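EmrA (Aquifex aeolicus, PDB 4TKO) is a periplasmic adaptor of an MFS multidrug efflux pump, probably helping to carry xenobiotics out of the cell. Local coordinates at residues 222-235 with 245-257. Residues are numbered along the deposited sequence; the frame is centred on the assembly and turned at random.
Sequences LIAPFDGVVAKRFI and QPAFALVNPESFY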
loop_
_atom_site.group_PDB
_atom_site.type_symbol
_atom_site.label_atom_id
_atom_site.label_comp_id
_atom_site.label_asym_id
_atom_site.label_seq_id
_atom_site.Cartn_x
_atom_site.Cartn_y
_atom_site.Cartn_z
ATOM N N LEU A 222 10.487 -19.151 13.758
ATOM C CA LEU A 222 11.868 -18.736 13.927
ATOM C C LEU A 222 12.819 -19.400 12.926
ATOM O O LEU A 222 13.136 -20.578 13.064
ATOM C CB LEU A 222 12.306 -19.059 15.357
ATOM C CG LEU A 222 13.736 -18.696 15.721
ATOM C CD1 LEU A 222 14.041 -17.250 15.338
ATOM C CD2 LEU A 222 13.947 -18.903 17.194
ATOM N N ILE A 223 13.292 -18.659 11.928
ATOM C CA ILE A 223 14.209 -19.262 10.963
ATOM C C ILE A 223 15.617 -18.740 11.182
ATOM O O ILE A 223 15.795 -17.655 11.732
ATOM C CB ILE A 223 13.786 -19.009 9.495
ATOM C CG1 ILE A 223 14.103 -17.588 9.060
ATOM C CG2 ILE A 223 12.313 -19.306 9.301
ATOM C CD1 ILE A 223 13.810 -17.344 7.600
ATOM N N ALA A 224 16.611 -19.522 10.758
ATOM C CA ALA A 224 18.013 -19.196 11.019
ATOM C C ALA A 224 18.549 -18.148 10.048
ATOM O O ALA A 224 18.408 -18.290 8.833
ATOM C CB ALA A 224 18.863 -20.448 10.961
ATOM N N PRO A 225 19.162 -17.084 10.593
ATOM C CA PRO A 225 19.679 -15.922 9.854
ATOM C C PRO A 225 20.989 -16.197 9.124
ATOM O O PRO A 225 21.360 -15.465 8.204
ATOM C CB PRO A 225 19.894 -14.881 10.949
ATOM C CG PRO A 225 20.202 -15.703 12.180
ATOM C CD PRO A 225 19.348 -16.943 12.051
ATOM N N PHE A 226 21.692 -17.240 9.541
ATOM C CA PHE A 226 22.923 -17.617 8.875
ATOM C C PHE A 226 23.208 -19.091 9.154
ATOM O O PHE A 226 22.528 -19.703 9.982
ATOM C CB PHE A 226 24.082 -16.704 9.323
ATOM C CG PHE A 226 24.303 -16.659 10.805
ATOM C CD1 PHE A 226 25.021 -17.668 11.449
ATOM C CD2 PHE A 226 23.813 -15.604 11.565
ATOM C CE1 PHE A 226 25.246 -17.634 12.829
ATOM C CE2 PHE A 226 24.023 -15.553 12.943
ATOM C CZ PHE A 226 24.744 -16.567 13.577
ATOM N N ASP A 227 24.174 -19.674 8.441
ATOM C CA ASP A 227 24.637 -21.038 8.731
ATOM C C ASP A 227 25.369 -21.028 10.056
ATOM O O ASP A 227 26.124 -20.101 10.328
ATOM C CB ASP A 227 25.567 -21.566 7.628
ATOM C CG ASP A 227 24.951 -21.468 6.238
ATOM O OD1 ASP A 227 23.994 -22.224 5.965
ATOM O OD2 ASP A 227 25.436 -20.652 5.418
ATOM N N GLY A 228 25.172 -22.052 10.879
ATOM C CA GLY A 228 25.809 -22.074 12.183
ATOM C C GLY A 228 25.404 -23.272 13.016
ATOM O O GLY A 228 24.641 -24.125 12.541
ATOM N N VAL A 229 25.919 -23.361 14.244
ATOM C CA VAL A 229 25.546 -24.484 15.093
ATOM C C VAL A 229 24.859 -23.974 16.354
ATOM O O VAL A 229 25.212 -22.913 16.885
ATOM C CB VAL A 229 26.774 -25.368 15.464
ATOM C CG1 VAL A 229 27.643 -25.564 14.238
ATOM C CG2 VAL A 229 27.592 -24.726 16.526
ATOM N N VAL A 230 23.876 -24.729 16.829
ATOM C CA VAL A 230 23.099 -24.292 17.976
ATOM C C VAL A 230 23.896 -24.482 19.244
ATOM O O VAL A 230 24.116 -25.598 19.704
ATOM C CB VAL A 230 21.771 -25.036 18.089
ATOM C CG1 VAL A 230 20.984 -24.487 19.244
ATOM C CG2 VAL A 230 20.993 -24.877 16.813
ATOM N N ALA A 231 24.312 -23.356 19.807
ATOM C CA ALA A 231 25.168 -23.317 20.978
ATOM C C ALA A 231 24.383 -23.430 22.274
ATOM O O ALA A 231 24.923 -23.908 23.277
ATOM C CB ALA A 231 25.992 -22.028 20.971
ATOM N N LYS A 232 23.128 -22.972 22.253
ATOM C CA LYS A 232 22.246 -23.033 23.420
ATOM C C LYS A 232 20.793 -23.035 22.977
ATOM O O LYS A 232 20.450 -22.489 21.926
ATOM C CB LYS A 232 22.497 -21.856 24.377
ATOM C CG LYS A 232 23.902 -21.820 24.987
ATOM C CD LYS A 232 23.881 -21.916 26.519
ATOM C CE LYS A 232 25.242 -22.369 27.094
ATOM N NZ LYS A 232 25.370 -23.870 27.088
ATOM N N ARG A 233 19.940 -23.668 23.773
ATOM C CA ARG A 233 18.503 -23.604 23.552
ATOM C C ARG A 233 17.798 -23.197 24.832
ATOM O O ARG A 233 17.865 -23.893 25.838
ATOM C CB ARG A 233 17.949 -24.944 23.059
ATOM C CG ARG A 233 16.435 -24.963 23.049
ATOM C CD ARG A 233 15.874 -26.056 22.172
ATOM N NE ARG A 233 15.991 -27.362 22.811
ATOM C CZ ARG A 233 15.152 -27.826 23.728
ATOM N NH1 ARG A 233 14.120 -27.091 24.115
ATOM N NH2 ARG A 233 15.353 -29.023 24.265
ATOM N N PHE A 234 17.103 -22.071 24.795
ATOM C CA PHE A 234 16.530 -21.524 26.013
ATOM C C PHE A 234 15.069 -21.865 26.163
ATOM O O PHE A 234 14.461 -21.545 27.175
ATOM C CB PHE A 234 16.686 -20.010 26.042
ATOM C CG PHE A 234 18.099 -19.551 26.001
ATOM C CD1 PHE A 234 18.938 -19.757 27.080
ATOM C CD2 PHE A 234 18.595 -18.894 24.891
ATOM C CE1 PHE A 234 20.248 -19.324 27.043
ATOM C CE2 PHE A 234 19.902 -18.449 24.857
ATOM C CZ PHE A 234 20.728 -18.666 25.927
ATOM N N ILE A 235 14.491 -22.493 25.155
ATOM C CA ILE A 235 13.035 -22.643 25.155
ATOM C C ILE A 235 12.586 -24.085 25.080
ATOM O O ILE A 235 13.273 -24.951 24.540
ATOM C CB ILE A 235 12.375 -21.878 23.989
ATOM C CG1 ILE A 235 12.974 -22.356 22.667
ATOM C CG2 ILE A 235 12.578 -20.398 24.163
ATOM C CD1 ILE A 235 12.247 -21.898 21.427
ATOM N N GLN A 245 13.042 -11.969 22.951
ATOM C CA GLN A 245 13.593 -12.771 24.003
ATOM C C GLN A 245 14.275 -13.973 23.445
ATOM O O GLN A 245 13.695 -14.691 22.693
ATOM C CB GLN A 245 12.460 -13.213 24.886
ATOM C CG GLN A 245 12.771 -14.333 25.845
ATOM C CD GLN A 245 11.558 -14.915 26.518
ATOM O OE1 GLN A 245 10.488 -14.431 26.346
ATOM N NE2 GLN A 245 11.728 -15.933 27.279
ATOM N N PRO A 246 15.515 -14.178 23.837
ATOM C CA PRO A 246 16.420 -15.198 23.300
ATOM C C PRO A 246 15.846 -16.622 23.357
ATOM O O PRO A 246 15.427 -17.108 24.410
ATOM C CB PRO A 246 17.647 -15.078 24.207
ATOM C CG PRO A 246 17.599 -13.687 24.724
ATOM C CD PRO A 246 16.138 -13.425 24.937
ATOM N N ALA A 247 15.849 -17.284 22.207
ATOM C CA ALA A 247 15.365 -18.647 22.068
ATOM C C ALA A 247 16.533 -19.626 21.860
ATOM O O ALA A 247 16.570 -20.682 22.488
ATOM C CB ALA A 247 14.371 -18.735 20.907
ATOM N N PHE A 248 17.456 -19.282 20.956
ATOM C CA PHE A 248 18.686 -20.048 20.761
ATOM C C PHE A 248 19.889 -19.137 20.716
ATOM O O PHE A 248 19.768 -17.917 20.534
ATOM C CB PHE A 248 18.670 -20.867 19.461
ATOM C CG PHE A 248 17.478 -21.763 19.312
ATOM C CD1 PHE A 248 16.252 -21.246 18.917
ATOM C CD2 PHE A 248 17.587 -23.118 19.545
ATOM C CE1 PHE A 248 15.159 -22.071 18.780
ATOM C CE2 PHE A 248 16.494 -23.950 19.411
ATOM C CZ PHE A 248 15.282 -23.430 19.022
ATOM N N ALA A 249 21.059 -19.745 20.863
ATOM C CA ALA A 249 22.302 -19.097 20.483
ATOM C C ALA A 249 22.908 -19.817 19.266
ATOM O O ALA A 249 23.003 -21.038 19.246
ATOM C CB ALA A 249 23.254 -19.090 21.633
ATOM N N LEU A 250 23.289 -19.056 18.248
ATOM C CA LEU A 250 23.865 -19.632 17.046
ATOM C C LEU A 250 25.306 -19.204 16.897
ATOM O O LEU A 250 25.623 -18.025 17.019
ATOM C CB LEU A 250 23.087 -19.216 15.812
ATOM C CG LEU A 250 23.090 -20.254 14.696
ATOM C CD1 LEU A 250 22.510 -21.549 15.205
ATOM C CD2 LEU A 250 22.290 -19.742 13.523
ATOM N N VAL A 251 26.175 -20.173 16.636
ATOM C CA VAL A 251 27.593 -19.908 16.493
ATOM C C VAL A 251 27.996 -19.982 15.029
ATOM O O VAL A 251 27.673 -20.935 14.318
ATOM C CB VAL A 251 28.431 -20.909 17.315
ATOM C CG1 VAL A 251 29.936 -20.784 16.986
ATOM C CG2 VAL A 251 28.174 -20.699 18.792
ATOM N N ASN A 252 28.685 -18.948 14.581
ATOM C CA ASN A 252 29.262 -18.951 13.262
ATOM C C ASN A 252 30.509 -19.810 13.329
ATOM O O ASN A 252 31.434 -19.524 14.078
ATOM C CB ASN A 252 29.567 -17.523 12.818
ATOM C CG ASN A 252 30.550 -17.459 11.670
ATOM O OD1 ASN A 252 30.808 -18.452 10.986
ATOM N ND2 ASN A 252 31.102 -16.277 11.448
ATOM N N PRO A 253 30.532 -20.884 12.554
ATOM C CA PRO A 253 31.603 -21.874 12.700
ATOM C C PRO A 253 33.007 -21.278 12.551
ATOM O O PRO A 253 33.954 -21.796 13.141
ATOM C CB PRO A 253 31.301 -22.871 11.584
ATOM C CG PRO A 253 29.831 -22.748 11.369
ATOM C CD PRO A 253 29.508 -21.296 11.585
ATOM N N GLU A 254 33.141 -20.196 11.798
ATOM C CA GLU A 254 34.424 -19.504 11.694
ATOM C C GLU A 254 34.824 -18.872 13.028
ATOM O O GLU A 254 35.975 -18.491 13.207
ATOM C CB GLU A 254 34.380 -18.430 10.594
ATOM C CG GLU A 254 34.093 -19.010 9.202
ATOM C CD GLU A 254 33.751 -17.965 8.143
ATOM O OE1 GLU A 254 32.548 -17.654 7.967
ATOM O OE2 GLU A 254 34.682 -17.476 7.467
ATOM N N SER A 255 33.877 -18.781 13.966
ATOM C CA SER A 255 34.125 -18.157 15.269
ATOM C C SER A 255 34.932 -19.060 16.190
ATOM O O SER A 255 35.639 -18.578 17.074
ATOM C CB SER A 255 32.809 -17.790 15.965
ATOM O OG SER A 255 32.136 -16.776 15.254
ATOM N N PHE A 256 34.816 -20.368 15.987
ATOM C CA PHE A 256 35.466 -21.340 16.854
ATOM C C PHE A 256 37.001 -21.230 16.952
ATOM O O PHE A 256 37.721 -21.012 15.953
ATOM C CB PHE A 256 35.126 -22.753 16.393
ATOM C CG PHE A 256 33.728 -23.182 16.692
ATOM C CD1 PHE A 256 33.256 -23.206 17.998
ATOM C CD2 PHE A 256 32.890 -23.609 15.668
ATOM C CE1 PHE A 256 31.955 -23.636 18.287
ATOM C CE2 PHE A 256 31.600 -24.049 15.948
ATOM C CZ PHE A 256 31.129 -24.058 17.264
ATOM N N TYR A 257 37.486 -21.401 18.177
ATOM C CA TYR A 257 38.903 -21.558 18.444
ATOM C C TYR A 257 39.082 -22.526 19.592
ATOM O O TYR A 257 38.117 -22.903 20.270
ATOM C CB TYR A 257 39.576 -20.230 18.774
ATOM C CG TYR A 257 39.074 -19.581 20.039
ATOM C CD1 TYR A 257 37.845 -18.945 20.062
ATOM C CD2 TYR A 257 39.835 -19.580 21.205
ATOM C CE1 TYR A 257 37.380 -18.337 21.192
ATOM C CE2 TYR A 257 39.367 -18.965 22.357
ATOM C CZ TYR A 257 38.133 -18.345 22.338
ATOM O OH TYR A 257 37.627 -17.722 23.454
#
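Val229 and Val251 exchange backbone hydrogen bonds in both directions, fixing strands 228-233 and 246-251 as an antiparallel pair within what is probably the barrel-sandwich hybrid (lipoyl-like) domain of this membrane fusion protein. From Val229 N to Val251 O the distance is 3.0 Å. A classic beta bulge follows: Ala231 and Lys232 both face Ala249, whose O accepts from Ala231 N at 2.7 Å while its N donates to Lys232 O. Beyond it, Phe234 N reaches Ala247 O at 2.7 Å.

On one face of the sheet the Phe248 ring has Leu222 CD2 and Val230 CG1 at its edge. The Arg233 side chain runs beside Phe248 in the same direction, its CD 3.5 Å from Phe248 CE2, and its NE forms a salt bridge with Asp37. Leu48 and Ala49 of strand 47-51 also touch Phe248, so the ring packs against the sheet that contains this strand as well.

Leu250 packs against the turn at 224-228, its side chain and that of Phe226 approaching from opposite directions. With CG between backbone N and carbonyl carbon (chi1 56°), Phe226 turns its ring over Leu250 in a CH-pi contact. Leu250 CD2 lies over one face, 4.1 Å from the centroid of the Phe226 ring and 25° off its normal, while Leu250 O lies in plane at the ring edge.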